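Local coordinates for protein Poly(A) RNA polymerase GLD2 (Rattus norvegicus, PDB 6LBK) that probably adds successive AMP units to the 3' ends of selected cytoplasmic mRNAs, and single nucleotides to certain microRNAs, using magnesium or manganese, at residues 291-295 against 296-300; 139-142 against 143-147. The protein carries 1 engineered substitution. All blocks are in the same frame, centred on the assembly; numbering follows the deposited sequence.

From the N terminus, contact 2 (139-142 with 143-147) comes first, near the end of helix 128-144 in the palm region, and contact 1 (291-295 with 296-300) follows near the C-terminal end of helix 283-297, in the PAP-associated region. Each joins neighbouring turns of one helix, so neither closes a long loop, and the two are in series, without nesting or crossing. Contacts 1 and 2 lie on opposite sides of the chain's centre; the nearest atoms of contacts 1 and 2 are about 34 Å apart. Contact 2 borders helix 67-85 and strand 150-156; contact 1 borders helix 344-363 and strand 303-306. Both illustrate how a terminal helical turn can satisfy several late carbonyls locally while apolar side chains join the fold.

Contact 1: residues 291-295 against 296-300; sequences LKYYA and TEFDW
T296 doubles back on K292 near the C-terminal end of helix 283-297, where a wider pi-type turn at 293-295 leads toward an aromatic cluster of Y294, F298 and W300 in the PAP-associated region. T296 N gives K292 O a bent bond of 2.9 Å, the usual helical spacing. The threonine hydroxyl, set between its own backbone N and carbonyl carbon (chi1 74°), adds a second bond from T296 OG1 to K292 O, also 2.9 Å, and this donor stands above the carbonyl plane. One carbonyl oxygen is thereby gripped twice by a single residue.

The next carbonyl is shared between two residues. Y293 O receives E297 N at 3.0 Å and, more weakly, F298 N at 3.1 Å, the latter reaching five residues back as a pi-type turn requires. The Y293 ring meets the E297 carboxylate at its edge, E297 OE1 lying 3.6 Å from Y293 CD1 with the two planes almost perpendicular, while F298 CB sits over one face toward the rim. The Y293 hydroxyl is hydrogen-bonded to H235 NE2.

Y294 carries the aromatic part. With CG beside the backbone N (chi1 -73°), its ring presents an edge to the face of F298 in an offset edge-to-face pair, planes at 81°, and Y294 CD1 comes to 3.8 Å from F298 CD2. The Y294 hydroxyl is bonded to M232 O, which tethers the far end of the ring. F298 also touches I305 on strand 303-306, and W300 meets F347 of helix 344-363 edge-to-face. Between Y294 and W300 the planes run near parallel, yet the rings are slid apart and barely overlap. The indole instead approaches the tyrosine backbone, bringing W300 CZ2 to 3.3 Å from Y294 O.

Contact 2: residues 139-142 against 143-147; sequences HKHF and CTRLS
K140 and T144 meet through a doubly used carbonyl near the C-terminal end of helix 128-144, in the palm region. K140 O accepts T144 N and T144 OG1, each at 2.9 Å, from opposite faces of its plane; the hydroxyl reaches it because chi1 of 65° turns OG1 back between T144's own N and carbonyl carbon. One residue along, H141 O is shared by R145 N and L146 N, the second lying in the carbonyl plane at 3.2 Å. An i+4 bond joined by a wider i+5 bond marks the helix winding out. H139 O takes the backbone N of C143 at 2.9 Å. C143 SG lies over one face of the imidazole, 3.7 Å from the H139 ring centroid, while H139 NE2 is satisfied by P153 O.

L146 splits its branches: L146 CD1 lies against F142 CD1, and CD2 approaches H141 NE2. Cutting this leucine back to an alanine removes both methyl branches, which is likely to open a gap beside the F142 ring and leave the H141 imidazole freer to turn. L80 and E83 of helix 67-85 lie against L146, and F142 reaches I150 and P153 of strand 150-156 and meets F165 of strand 162-167 edge-to-face.

Contact 1: residues 291-295 against 296-300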
ATOM      1  N   LEU A 291       1.888  -6.451 -16.132  1.00 56.36           N
ATOM      2  CA  LEU A 291       2.390  -7.816 -15.980  1.00 55.71           C
ATOM      3  C   LEU A 291       3.596  -8.069 -16.885  1.00 62.22           C
ATOM      4  O   LEU A 291       4.590  -8.673 -16.451  1.00 71.36           O
ATOM      5  CB  LEU A 291       1.269  -8.816 -16.238  1.00 60.83           C
ATOM      6  CG  LEU A 291       0.120  -8.840 -15.215  1.00 59.13           C
ATOM      7  CD1 LEU A 291      -1.007  -9.713 -15.759  1.00 54.22           C
ATOM      8  CD2 LEU A 291       0.575  -9.366 -13.820  1.00 49.57           C
ATOM      9  N   LYS A 292       3.539  -7.607 -18.141  1.00 63.36           N
ATOM     10  CA  LYS A 292       4.666  -7.810 -19.059  1.00 73.08           C
ATOM     11  C   LYS A 292       5.927  -7.099 -18.573  1.00 72.68           C
ATOM     12  O   LYS A 292       7.028  -7.659 -18.636  1.00 74.35           O
ATOM     13  CB  LYS A 292       4.308  -7.329 -20.469  1.00 76.98           C
ATOM     14  CG  LYS A 292       5.413  -7.547 -21.521  1.00 81.46           C
ATOM     15  CD  LYS A 292       5.066  -6.944 -22.885  1.00 78.37           C
ATOM     16  CE  LYS A 292       6.257  -7.061 -23.787  1.00 84.00           C
ATOM     17  NZ  LYS A 292       5.879  -7.157 -25.257  1.00 95.59           N
ATOM     18  N   TYR A 293       5.782  -5.876 -18.056  1.00 72.59           N
ATOM     19  CA  TYR A 293       6.947  -5.061 -17.737  1.00 68.54           C
ATOM     20  C   TYR A 293       7.814  -5.738 -16.703  1.00 67.06           C
ATOM     21  O   TYR A 293       9.039  -5.809 -16.850  1.00 76.55           O
ATOM     22  CB  TYR A 293       6.493  -3.686 -17.271  1.00 69.79           C
ATOM     23  CG  TYR A 293       7.616  -2.771 -16.830  1.00 77.33           C
ATOM     24  CD1 TYR A 293       8.487  -2.200 -17.750  1.00 71.95           C
ATOM     25  CD2 TYR A 293       7.769  -2.443 -15.471  1.00 70.35           C
ATOM     26  CE1 TYR A 293       9.497  -1.357 -17.334  1.00 79.87           C
ATOM     27  CE2 TYR A 293       8.781  -1.599 -15.046  1.00 67.18           C
ATOM     28  CZ  TYR A 293       9.643  -1.057 -15.964  1.00 71.40           C
ATOM     29  OH  TYR A 293      10.645  -0.215 -15.504  1.00 73.60           O
ATOM     30  N   TYR A 294       7.202  -6.215 -15.629  1.00 63.48           N
ATOM     31  CA  TYR A 294       7.950  -6.867 -14.578  1.00 63.21           C
ATOM     32  C   TYR A 294       8.264  -8.320 -14.914  1.00 64.67           C
ATOM     33  O   TYR A 294       9.244  -8.857 -14.396  1.00 71.65           O
ATOM     34  CB  TYR A 294       7.177  -6.726 -13.260  1.00 71.65           C
ATOM     35  CG  TYR A 294       7.213  -5.318 -12.667  1.00 65.99           C
ATOM     36  CD1 TYR A 294       8.405  -4.740 -12.258  1.00 64.86           C
ATOM     37  CD2 TYR A 294       6.039  -4.583 -12.481  1.00 67.21           C
ATOM     38  CE1 TYR A 294       8.438  -3.461 -11.697  1.00 66.24           C
ATOM     39  CE2 TYR A 294       6.067  -3.300 -11.919  1.00 55.77           C
ATOM     40  CZ  TYR A 294       7.264  -2.755 -11.524  1.00 58.59           C
ATOM     41  OH  TYR A 294       7.288  -1.488 -11.004  1.00 58.02           O
ATOM     42  N   ALA A 295       7.475  -8.968 -15.786  1.00 82.40           N
ATOM     43  CA  ALA A 295       7.794 -10.328 -16.216  1.00 83.39           C
ATOM     44  C   ALA A 295       8.995 -10.381 -17.151  1.00 82.67           C
ATOM     45  O   ALA A 295       9.693 -11.399 -17.191  1.00 92.59           O
ATOM     46  CB  ALA A 295       6.583 -10.963 -16.897  1.00 88.32           C
ATOM     47  N   THR A 296       9.233  -9.341 -17.929  1.00 76.30           N
ATOM     48  CA  THR A 296      10.211  -9.459 -19.008  1.00 79.40           C
ATOM     49  C   THR A 296      11.280  -8.376 -19.028  1.00 85.01           C
ATOM     50  O   THR A 296      12.407  -8.664 -19.419  1.00 94.10           O
ATOM     51  CB  THR A 296       9.482  -9.448 -20.362  1.00 82.72           C
ATOM     52  OG1 THR A 296       9.030  -8.121 -20.664  1.00 81.54           O
ATOM     53  CG2 THR A 296       8.309 -10.421 -20.360  1.00 79.82           C
ATOM     54  N   GLU A 297      10.946  -7.130 -18.687  1.00101.73           N
ATOM     55  CA  GLU A 297      11.858  -6.019 -18.951  1.00111.29           C
ATOM     56  C   GLU A 297      12.644  -5.520 -17.745  1.00102.69           C
ATOM     57  O   GLU A 297      13.749  -5.000 -17.928  1.00111.50           O
ATOM     58  CB  GLU A 297      11.106  -4.836 -19.563  1.00124.81           C
ATOM     59  CG  GLU A 297      11.534  -4.564 -20.995  1.00142.39           C
ATOM     60  CD  GLU A 297      10.750  -3.448 -21.649  1.00151.03           C
ATOM     61  OE1 GLU A 297      10.051  -2.703 -20.912  1.00146.95           O
ATOM     62  OE2 GLU A 297      10.847  -3.316 -22.899  1.00157.40           O
ATOM     63  N   PHE A 298      12.128  -5.656 -16.528  1.00 85.60           N
ATOM     64  CA  PHE A 298      12.722  -4.990 -15.371  1.00 84.04           C
ATOM     65  C   PHE A 298      13.754  -5.886 -14.708  1.00 85.53           C
ATOM     66  O   PHE A 298      13.414  -6.953 -14.181  1.00 78.17           O
ATOM     67  CB  PHE A 298      11.664  -4.597 -14.337  1.00 75.15           C
ATOM     68  CG  PHE A 298      12.248  -4.050 -13.042  1.00 72.30           C
ATOM     69  CD1 PHE A 298      12.830  -2.795 -12.996  1.00 74.25           C
ATOM     70  CD2 PHE A 298      12.219  -4.798 -11.874  1.00 72.90           C
ATOM     71  CE1 PHE A 298      13.365  -2.295 -11.818  1.00 74.84           C
ATOM     72  CE2 PHE A 298      12.756  -4.293 -10.679  1.00 73.66           C
ATOM     73  CZ  PHE A 298      13.323  -3.044 -10.659  1.00 72.23           C
ATOM     74  N   ASP A 299      14.985  -5.383 -14.631  1.00 90.17           N
ATOM     75  CA  ASP A 299      16.137  -6.131 -14.131  1.00 99.53           C
ATOM     76  C   ASP A 299      16.231  -5.990 -12.606  1.00 97.56           C
ATOM     77  O   ASP A 299      16.822  -5.045 -12.071  1.00 96.67           O
ATOM     78  CB  ASP A 299      17.403  -5.656 -14.834  1.00 96.83           C
ATOM     79  CG  ASP A 299      18.588  -6.541 -14.557  1.00101.65           C
ATOM     80  OD1 ASP A 299      18.391  -7.600 -13.921  1.00 98.09           O
ATOM     81  OD2 ASP A 299      19.710  -6.194 -15.000  1.00111.34           O
ATOM     82  N   TRP A 300      15.624  -6.955 -11.903  1.00 89.25           N
ATOM     83  CA  TRP A 300      15.678  -6.997 -10.444  1.00 88.94           C
ATOM     84  C   TRP A 300      17.107  -6.881  -9.934  1.00 93.21           C
ATOM     85  O   TRP A 300      17.347  -6.314  -8.862  1.00 97.64           O
ATOM     86  CB  TRP A 300      15.092  -8.309  -9.933  1.00 83.21           C
ATOM     87  CG  TRP A 300      13.879  -8.759 -10.644  1.00 75.04           C
ATOM     88  CD1 TRP A 300      13.829  -9.627 -11.686  1.00 74.31           C
ATOM     89  CD2 TRP A 300      12.527  -8.374 -10.374  1.00 75.62           C
ATOM     90  NE1 TRP A 300      12.532  -9.820 -12.079  1.00 71.25           N
ATOM     91  CE2 TRP A 300      11.713  -9.058 -11.291  1.00 67.95           C
ATOM     92  CE3 TRP A 300      11.926  -7.522  -9.435  1.00 80.55           C
ATOM     93  CZ2 TRP A 300      10.336  -8.917 -11.310  1.00 64.97           C
ATOM     94  CZ3 TRP A 300      10.545  -7.379  -9.453  1.00 75.82           C
ATOM     95  CH2 TRP A 300       9.769  -8.076 -10.381  1.00 73.72           C
TER

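Contact 2: residues 139-142 against 143-147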
ATOM      1  N   HIS A 139      -0.765  -2.648  24.697  1.00 77.85           N
ATOM      2  CA  HIS A 139      -1.280  -3.995  24.511  1.00 81.79           C
ATOM      3  C   HIS A 139      -1.905  -4.519  25.795  1.00 90.35           C
ATOM      4  O   HIS A 139      -3.025  -5.045  25.786  1.00 88.14           O
ATOM      5  CB  HIS A 139      -0.158  -4.912  24.025  1.00 81.79           C
ATOM      6  CG  HIS A 139      -0.558  -6.350  23.915  1.00 90.61           C
ATOM      7  ND1 HIS A 139       0.054  -7.350  24.641  1.00 97.57           N
ATOM      8  CD2 HIS A 139      -1.532  -6.953  23.193  1.00 92.08           C
ATOM      9  CE1 HIS A 139      -0.511  -8.510  24.354  1.00 98.86           C
ATOM     10  NE2 HIS A 139      -1.479  -8.295  23.481  1.00 96.60           N
ATOM     11  N   LYS A 140      -1.186  -4.385  26.910  1.00 96.32           N
ATOM     12  CA  LYS A 140      -1.738  -4.769  28.206  1.00105.02           C
ATOM     13  C   LYS A 140      -3.032  -4.010  28.501  1.00 98.76           C
ATOM     14  O   LYS A 140      -3.943  -4.555  29.136  1.00103.22           O
ATOM     15  CB  LYS A 140      -0.692  -4.544  29.298  1.00117.15           C
ATOM     16  CG  LYS A 140      -0.839  -5.458  30.515  1.00123.43           C
ATOM     17  CD  LYS A 140      -0.503  -6.904  30.133  1.00126.64           C
ATOM     18  CE  LYS A 140       0.876  -7.006  29.473  1.00125.45           C
ATOM     19  NZ  LYS A 140       1.418  -8.400  29.478  1.00130.00           N
ATOM     20  N   HIS A 141      -3.128  -2.755  28.053  1.00 94.19           N
ATOM     21  CA  HIS A 141      -4.370  -2.000  28.192  1.00 91.47           C
ATOM     22  C   HIS A 141      -5.498  -2.667  27.406  1.00 93.29           C
ATOM     23  O   HIS A 141      -6.608  -2.851  27.915  1.00 99.51           O
ATOM     24  CB  HIS A 141      -4.134  -0.563  27.705  1.00 89.00           C
ATOM     25  CG  HIS A 141      -5.244   0.402  28.009  1.00 97.57           C
ATOM     26  ND1 HIS A 141      -5.445   0.949  29.261  1.00 99.50           N
ATOM     27  CD2 HIS A 141      -6.193   0.946  27.206  1.00 96.78           C
ATOM     28  CE1 HIS A 141      -6.483   1.768  29.219  1.00 97.85           C
ATOM     29  NE2 HIS A 141      -6.955   1.785  27.984  1.00 96.64           N
ATOM     30  N   PHE A 142      -5.217  -3.061  26.167  1.00 91.91           N
ATOM     31  CA  PHE A 142      -6.237  -3.715  25.349  1.00 90.97           C
ATOM     32  C   PHE A 142      -6.671  -5.043  25.963  1.00 89.92           C
ATOM     33  O   PHE A 142      -7.850  -5.414  25.908  1.00 84.51           O
ATOM     34  CB  PHE A 142      -5.710  -3.937  23.929  1.00 88.46           C
ATOM     35  CG  PHE A 142      -5.632  -2.677  23.093  1.00 82.12           C
ATOM     36  CD1 PHE A 142      -5.768  -1.428  23.669  1.00 79.64           C
ATOM     37  CD2 PHE A 142      -5.409  -2.755  21.724  1.00 77.02           C
ATOM     38  CE1 PHE A 142      -5.697  -0.276  22.897  1.00 77.99           C
ATOM     39  CE2 PHE A 142      -5.337  -1.614  20.953  1.00 76.34           C
ATOM     40  CZ  PHE A 142      -5.483  -0.364  21.543  1.00 76.30           C
ATOM     41  N   CYS A 143      -5.729  -5.768  26.561  1.00101.18           N
ATOM     42  CA  CYS A 143      -6.057  -7.064  27.155  1.00113.35           C
ATOM     43  C   CYS A 143      -6.848  -6.920  28.452  1.00108.61           C
ATOM     44  O   CYS A 143      -7.791  -7.683  28.691  1.00105.30           O
ATOM     45  CB  CYS A 143      -4.785  -7.872  27.412  1.00124.08           C
ATOM     46  SG  CYS A 143      -3.789  -8.233  25.955  1.00129.60           S
ATOM     47  N   THR A 144      -6.470  -5.977  29.319  1.00101.25           N
ATOM     48  CA  THR A 144      -7.101  -5.895  30.636  1.00106.44           C
ATOM     49  C   THR A 144      -8.370  -5.038  30.623  1.00101.58           C
ATOM     50  O   THR A 144      -9.447  -5.503  31.012  1.00101.27           O
ATOM     51  CB  THR A 144      -6.109  -5.359  31.683  1.00107.97           C
ATOM     52  OG1 THR A 144      -5.746  -4.007  31.383  1.00 98.17           O
ATOM     53  CG2 THR A 144      -4.851  -6.208  31.719  1.00114.97           C
ATOM     54  N   ARG A 145      -8.258  -3.787  30.186  1.00 94.29           N
ATOM     55  CA  ARG A 145      -9.377  -2.869  30.326  1.00 93.60           C
ATOM     56  C   ARG A 145     -10.310  -2.913  29.120  1.00 87.45           C
ATOM     57  O   ARG A 145     -11.525  -2.764  29.277  1.00 92.09           O
ATOM     58  CB  ARG A 145      -8.851  -1.452  30.600  1.00 91.87           C
ATOM     59  CG  ARG A 145      -8.004  -1.387  31.885  1.00101.11           C
ATOM     60  CD  ARG A 145      -8.833  -1.584  33.168  1.00120.82           C
ATOM     61  NE  ARG A 145      -8.005  -1.776  34.374  1.00134.06           N
ATOM     62  CZ  ARG A 145      -7.788  -0.864  35.323  1.00139.52           C
ATOM     63  NH1 ARG A 145      -8.346   0.338  35.236  1.00144.32           N
ATOM     64  NH2 ARG A 145      -7.015  -1.159  36.368  1.00137.69           N
ATOM     65  N   LEU A 146      -9.788  -3.134  27.923  1.00 83.11           N
ATOM     66  CA  LEU A 146     -10.581  -2.955  26.714  1.00 78.14           C
ATOM     67  C   LEU A 146     -11.144  -4.256  26.168  1.00 78.96           C
ATOM     68  O   LEU A 146     -11.721  -4.256  25.077  1.00 72.75           O
ATOM     69  CB  LEU A 146      -9.744  -2.295  25.632  1.00 70.86           C
ATOM     70  CG  LEU A 146      -9.011  -1.043  26.056  1.00 69.63           C
ATOM     71  CD1 LEU A 146      -8.645  -0.267  24.809  1.00 61.36           C
ATOM     72  CD2 LEU A 146      -9.855  -0.228  27.048  1.00 77.85           C
ATOM     73  N   SER A 147     -11.025  -5.350  26.915  1.00 81.07           N
ATOM     74  CA  SER A 147     -11.459  -6.662  26.449  1.00 85.78           C
ATOM     75  C   SER A 147     -12.936  -6.735  26.066  1.00 99.34           C
ATOM     76  O   SER A 147     -13.332  -7.713  25.418  1.00107.28           O
ATOM     77  CB  SER A 147     -11.160  -7.698  27.527  1.00 86.14           C
ATOM     78  OG  SER A 147     -11.985  -7.504  28.660  1.00 88.11           O
TER